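PDB 3H1Q: ethanolamine utilization protein EutJ from Carboxydothermus hydrogenoformans Z-2901, which binds ATP in an actin-like ATPase fold and probably takes part in ethanolamine utilization. Local coordinates for residues A[44-47]-A[48-52]; A[79-82]-A[83-87]. One frame throughout, in Å; residues are numbered along the deposited sequence.

Interaction 1: residues A[44-47]-A[48-52]; sequences VTDQ and EGIPV
Asp46 faces Gly49 and Ile50 across the end of a beta hairpin, where strand 39-45 turns back into strand 51-58 at the margin of the mixed sheet. The connection is a type I turn from Asp46 to Gly49 followed by a G1 bulge. Gly49, with its positive phi (76°), occupies the bulge position, and Asp46 is bonded to both bulged residues. Its carbonyl O accepts Gly49 N at 2.9 Å, with the donor well above the carbonyl plane, while Asp46 N gives a bond to Ile50 O, also 2.9 Å long. Thr45 OG1 is a second donor to Asp46 O, at 2.7 Å.

The Asp46 side chain folds into the loop. Its CG sits between the backbone N and the carbonyl carbon (chi1 68°), which turns OD1 toward the turn amides. OD1 accepts Ile50 N, modelled at a doubtfully short 2.5 Å, and more weakly Glu48 N; OD2 lies against the Ile50 side chain. The Glu48 chain is bent at chi2 and folds its carboxylate back on Gln47, OE2 beside Gln47 CB and 5.3 Å from Asp46 OD2; the two like charges may mildly disfavour each other.

Beyond the turn, Thr45 and Pro51 form a non-hydrogen-bonded antiparallel pair with diverging side chains; Pro51 packs on helix 3-18 and Thr45 on helix 263-269. Val52 N donates to Val44 O at 2.7 Å and Ala53 also bonds to Val44, consistent with a classic bulge at Val52. Val52 CG2 reaches back along the first strand to 3.5 Å from Asp46 N, and its CB meets Val44 CG1 at 3.9 Å.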
loop_
_atom_site.group_PDB
_atom_site.type_symbol
_atom_site.label_atom_id
_atom_site.label_comp_id
_atom_site.label_asym_id
_atom_site.label_seq_id
_atom_site.Cartn_x
_atom_site.Cartn_y
_atom_site.Cartn_z
ATOM N N VAL A 44 3.670 9.728 9.471
ATOM C CA VAL A 44 4.451 10.926 9.727
ATOM C C VAL A 44 5.940 10.598 9.659
ATOM O O VAL A 44 6.373 9.563 10.142
ATOM C CB VAL A 44 4.156 11.540 11.144
ATOM C CG1 VAL A 44 4.959 12.829 11.351
ATOM C CG2 VAL A 44 2.692 11.822 11.351
ATOM N N THR A 45 6.731 11.501 9.092
ATOM C CA THR A 45 8.179 11.320 9.052
ATOM C C THR A 45 8.872 12.645 9.310
ATOM O O THR A 45 8.279 13.693 9.111
ATOM C CB THR A 45 8.673 10.869 7.650
ATOM O OG1 THR A 45 8.718 12.014 6.785
ATOM C CG2 THR A 45 7.800 9.793 7.026
ATOM N N ASP A 46 10.143 12.597 9.697
ATOM C CA ASP A 46 10.997 13.786 9.655
ATOM C C ASP A 46 11.302 14.207 8.206
ATOM O O ASP A 46 10.819 13.563 7.250
ATOM C CB ASP A 46 12.291 13.514 10.374
ATOM C CG ASP A 46 13.159 12.505 9.652
ATOM O OD1 ASP A 46 12.683 11.839 8.694
ATOM O OD2 ASP A 46 14.341 12.364 10.059
ATOM N N GLN A 47 12.103 15.263 8.023
ATOM C CA GLN A 47 12.329 15.806 6.664
ATOM C C GLN A 47 13.148 14.878 5.780
ATOM O O GLN A 47 13.157 15.041 4.572
ATOM C CB GLN A 47 12.965 17.208 6.669
ATOM C CG GLN A 47 12.030 18.377 7.059
ATOM C CD GLN A 47 10.766 18.569 6.158
ATOM O OE1 GLN A 47 9.713 18.962 6.658
ATOM N NE2 GLN A 47 10.886 18.320 4.845
ATOM N N GLU A 48 13.820 13.905 6.387
ATOM C CA GLU A 48 14.600 12.909 5.663
ATOM C C GLU A 48 13.824 11.594 5.555
ATOM O O GLU A 48 14.378 10.544 5.240
ATOM C CB GLU A 48 15.959 12.669 6.346
ATOM C CG GLU A 48 16.610 13.891 7.056
ATOM C CD GLU A 48 16.432 15.210 6.285
ATOM O OE1 GLU A 48 16.604 15.202 5.040
ATOM O OE2 GLU A 48 16.110 16.254 6.916
ATOM N N GLY A 49 12.536 11.632 5.830
ATOM C CA GLY A 49 11.715 10.469 5.575
ATOM C C GLY A 49 11.864 9.355 6.579
ATOM O O GLY A 49 11.358 8.252 6.368
ATOM N N ILE A 50 12.552 9.611 7.676
ATOM C CA ILE A 50 12.537 8.610 8.712
ATOM C C ILE A 50 11.189 8.674 9.436
ATOM O O ILE A 50 10.770 9.758 9.831
ATOM C CB ILE A 50 13.660 8.773 9.698
ATOM C CG1 ILE A 50 14.993 8.707 8.982
ATOM C CG2 ILE A 50 13.600 7.641 10.701
ATOM C CD1 ILE A 50 16.157 8.671 9.950
ATOM N N PRO A 51 10.509 7.515 9.581
ATOM C CA PRO A 51 9.234 7.362 10.266
ATOM C C PRO A 51 9.243 7.895 11.679
ATOM O O PRO A 51 10.148 7.611 12.437
ATOM C CB PRO A 51 9.022 5.850 10.283
ATOM C CG PRO A 51 9.730 5.379 9.106
ATOM C CD PRO A 51 10.938 6.250 8.972
ATOM N N VAL A 52 8.221 8.697 11.985
ATOM C CA VAL A 52 7.989 9.327 13.296
ATOM C C VAL A 52 6.725 8.758 13.964
ATOM O O VAL A 52 6.709 8.540 15.174
ATOM C CB VAL A 52 7.850 10.834 13.153
ATOM C CG1 VAL A 52 7.352 11.428 14.429
ATOM C CG2 VAL A 52 9.176 11.426 12.797
#

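Interaction 2: residues A[79-82]-A[83-87]; sequences ELKA and KVERL
The C-terminal part of helix 70-87 carries a lysine-glutamate pair one turn apart, Lys81 and Glu85, added to the ordinary helical backbone bonding. Lys81 NZ donates to Glu85 OE2 at 2.9 Å in a salt bridge that meets the syn side of the carboxylate, 18° out of its plane. Lys81 leaves the helix with CG anti to the backbone N (chi1 -166°), then bends at chi3 and chi4, which brings the ammonium round to the acid. Its CG also lies beside OE2. Glu85 is extended beyond CG, and its methylenes run past Lys81 O, the acceptor of Glu85 N at 2.9 Å.

Both charged ends have further partners in the following loop: Glu85 OE2 accepts Leu92 N and Lys81 NZ donates to Leu92 O. An alanine in place of Glu85 would probably leave the Lys81 ammonium without its carboxylate and Leu92 N without this acceptor, slackening the tie between helix and loop.

Along the axis, Val84 N bonds to Leu80 O and Arg86 N to Ala82 O, the ordinary i to i-4 ladder. Leu80 and Val84 turn their side chains to the sheet, meeting Leu42 and Ala55. The chemistry is thus divided by face: apolar groups fix the helix to the sheet, while the ion pair joins its flank to the main chain at Leu92.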
loop_
_atom_site.group_PDB
_atom_site.type_symbol
_atom_site.label_atom_id
_atom_site.label_comp_id
_atom_site.label_asym_id
_atom_site.label_seq_id
_atom_site.Cartn_x
_atom_site.Cartn_y
_atom_site.Cartn_z
ATOM N N GLU A 79 -10.009 10.032 13.019
ATOM C CA GLU A 79 -9.675 9.253 14.218
ATOM C C GLU A 79 -8.172 8.882 14.272
ATOM O O GLU A 79 -7.563 8.835 15.358
ATOM C CB GLU A 79 -10.629 8.056 14.427
ATOM C CG GLU A 79 -10.338 6.776 13.642
ATOM C CD GLU A 79 -11.618 5.895 13.418
ATOM O OE1 GLU A 79 -12.607 6.365 12.756
ATOM O OE2 GLU A 79 -11.623 4.720 13.899
ATOM N N LEU A 80 -7.588 8.683 13.084
ATOM C CA LEU A 80 -6.169 8.419 12.941
ATOM C C LEU A 80 -5.366 9.642 13.355
ATOM O O LEU A 80 -4.524 9.541 14.261
ATOM C CB LEU A 80 -5.821 7.998 11.511
ATOM C CG LEU A 80 -6.509 6.751 10.959
ATOM C CD1 LEU A 80 -6.021 6.507 9.582
ATOM C CD2 LEU A 80 -6.299 5.507 11.824
ATOM N N LYS A 81 -5.639 10.788 12.723
ATOM C CA LYS A 81 -4.979 12.042 13.074
ATOM C C LYS A 81 -4.956 12.261 14.568
ATOM O O LYS A 81 -3.963 12.740 15.114
ATOM C CB LYS A 81 -5.671 13.225 12.442
ATOM C CG LYS A 81 -4.857 14.484 12.491
ATOM C CD LYS A 81 -5.414 15.521 11.545
ATOM C CE LYS A 81 -6.154 16.616 12.291
ATOM N NZ LYS A 81 -5.220 17.651 12.793
ATOM N N ALA A 82 -6.033 11.891 15.242
ATOM C CA ALA A 82 -6.105 12.136 16.663
ATOM C C ALA A 82 -5.281 11.137 17.418
ATOM O O ALA A 82 -4.687 11.474 18.422
ATOM C CB ALA A 82 -7.515 12.101 17.132
ATOM N N LYS A 83 -5.248 9.898 16.949
ATOM C CA LYS A 83 -4.499 8.880 17.673
ATOM C C LYS A 83 -3.050 9.279 17.653
ATOM O O LYS A 83 -2.384 9.316 18.693
ATOM C CB LYS A 83 -4.639 7.494 17.048
ATOM C CG LYS A 83 -3.779 6.458 17.784
ATOM C CD LYS A 83 -4.321 5.033 17.783
ATOM C CE LYS A 83 -4.459 4.502 16.384
ATOM N NZ LYS A 83 -4.969 3.096 16.385
ATOM N N VAL A 84 -2.583 9.583 16.447
ATOM C CA VAL A 84 -1.197 9.911 16.221
ATOM C C VAL A 84 -0.898 11.166 17.013
ATOM O O VAL A 84 0.135 11.250 17.688
ATOM C CB VAL A 84 -0.905 10.066 14.719
ATOM C CG1 VAL A 84 0.336 10.912 14.476
ATOM C CG2 VAL A 84 -0.762 8.690 14.094
ATOM N N GLU A 85 -1.824 12.118 16.986
ATOM C CA GLU A 85 -1.628 13.326 17.763
ATOM C C GLU A 85 -1.524 13.124 19.273
ATOM O O GLU A 85 -0.737 13.784 19.895
ATOM C CB GLU A 85 -2.649 14.380 17.400
ATOM C CG GLU A 85 -2.277 15.083 16.125
ATOM C CD GLU A 85 -3.375 15.983 15.597
ATOM O OE1 GLU A 85 -4.457 16.068 16.219
ATOM O OE2 GLU A 85 -3.153 16.610 14.542
ATOM N N ARG A 86 -2.279 12.209 19.871
ATOM C CA ARG A 86 -2.108 12.001 21.302
ATOM C C ARG A 86 -0.730 11.359 21.597
ATOM O O ARG A 86 -0.097 11.627 22.620
ATOM C CB ARG A 86 -3.295 11.242 21.959
ATOM C CG ARG A 86 -3.417 9.730 21.696
ATOM C CD ARG A 86 -4.595 9.063 22.485
ATOM N NE ARG A 86 -5.232 7.864 21.847
ATOM C CZ ARG A 86 -6.317 7.865 21.031
ATOM N NH1 ARG A 86 -6.906 9.011 20.692
ATOM N NH2 ARG A 86 -6.820 6.717 20.535
ATOM N N LEU A 87 -0.264 10.557 20.646
ATOM C CA LEU A 87 0.826 9.629 20.834
ATOM C C LEU A 87 2.064 10.418 20.591
ATOM O O LEU A 87 3.052 10.274 21.315
ATOM C CB LEU A 87 0.717 8.534 19.791
ATOM C CG LEU A 87 0.578 7.106 20.294
ATOM C CD1 LEU A 87 -0.381 7.013 21.447
ATOM C CD2 LEU A 87 0.174 6.204 19.126
#

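Interactions 1 and 2 follow one another along the chain, their centres about 16 Å apart, and belong to neighbouring elements of one layered arrangement: the hairpin of strands 39-45 and 51-58, and the helix 70-87 that packs on those strands. They meet directly where Val44 CG2 lies 4.0 Å from Val84 CG1. Each is partly buried, with valines turned inward and charged residues near the outside. The chemistry differs, though. In 44-52 a carboxylate appears to be turned onto main-chain amides of its own turn, whereas in 79-87 a carboxylate is shared between a lysine one helical turn away and the backbone of a following loop.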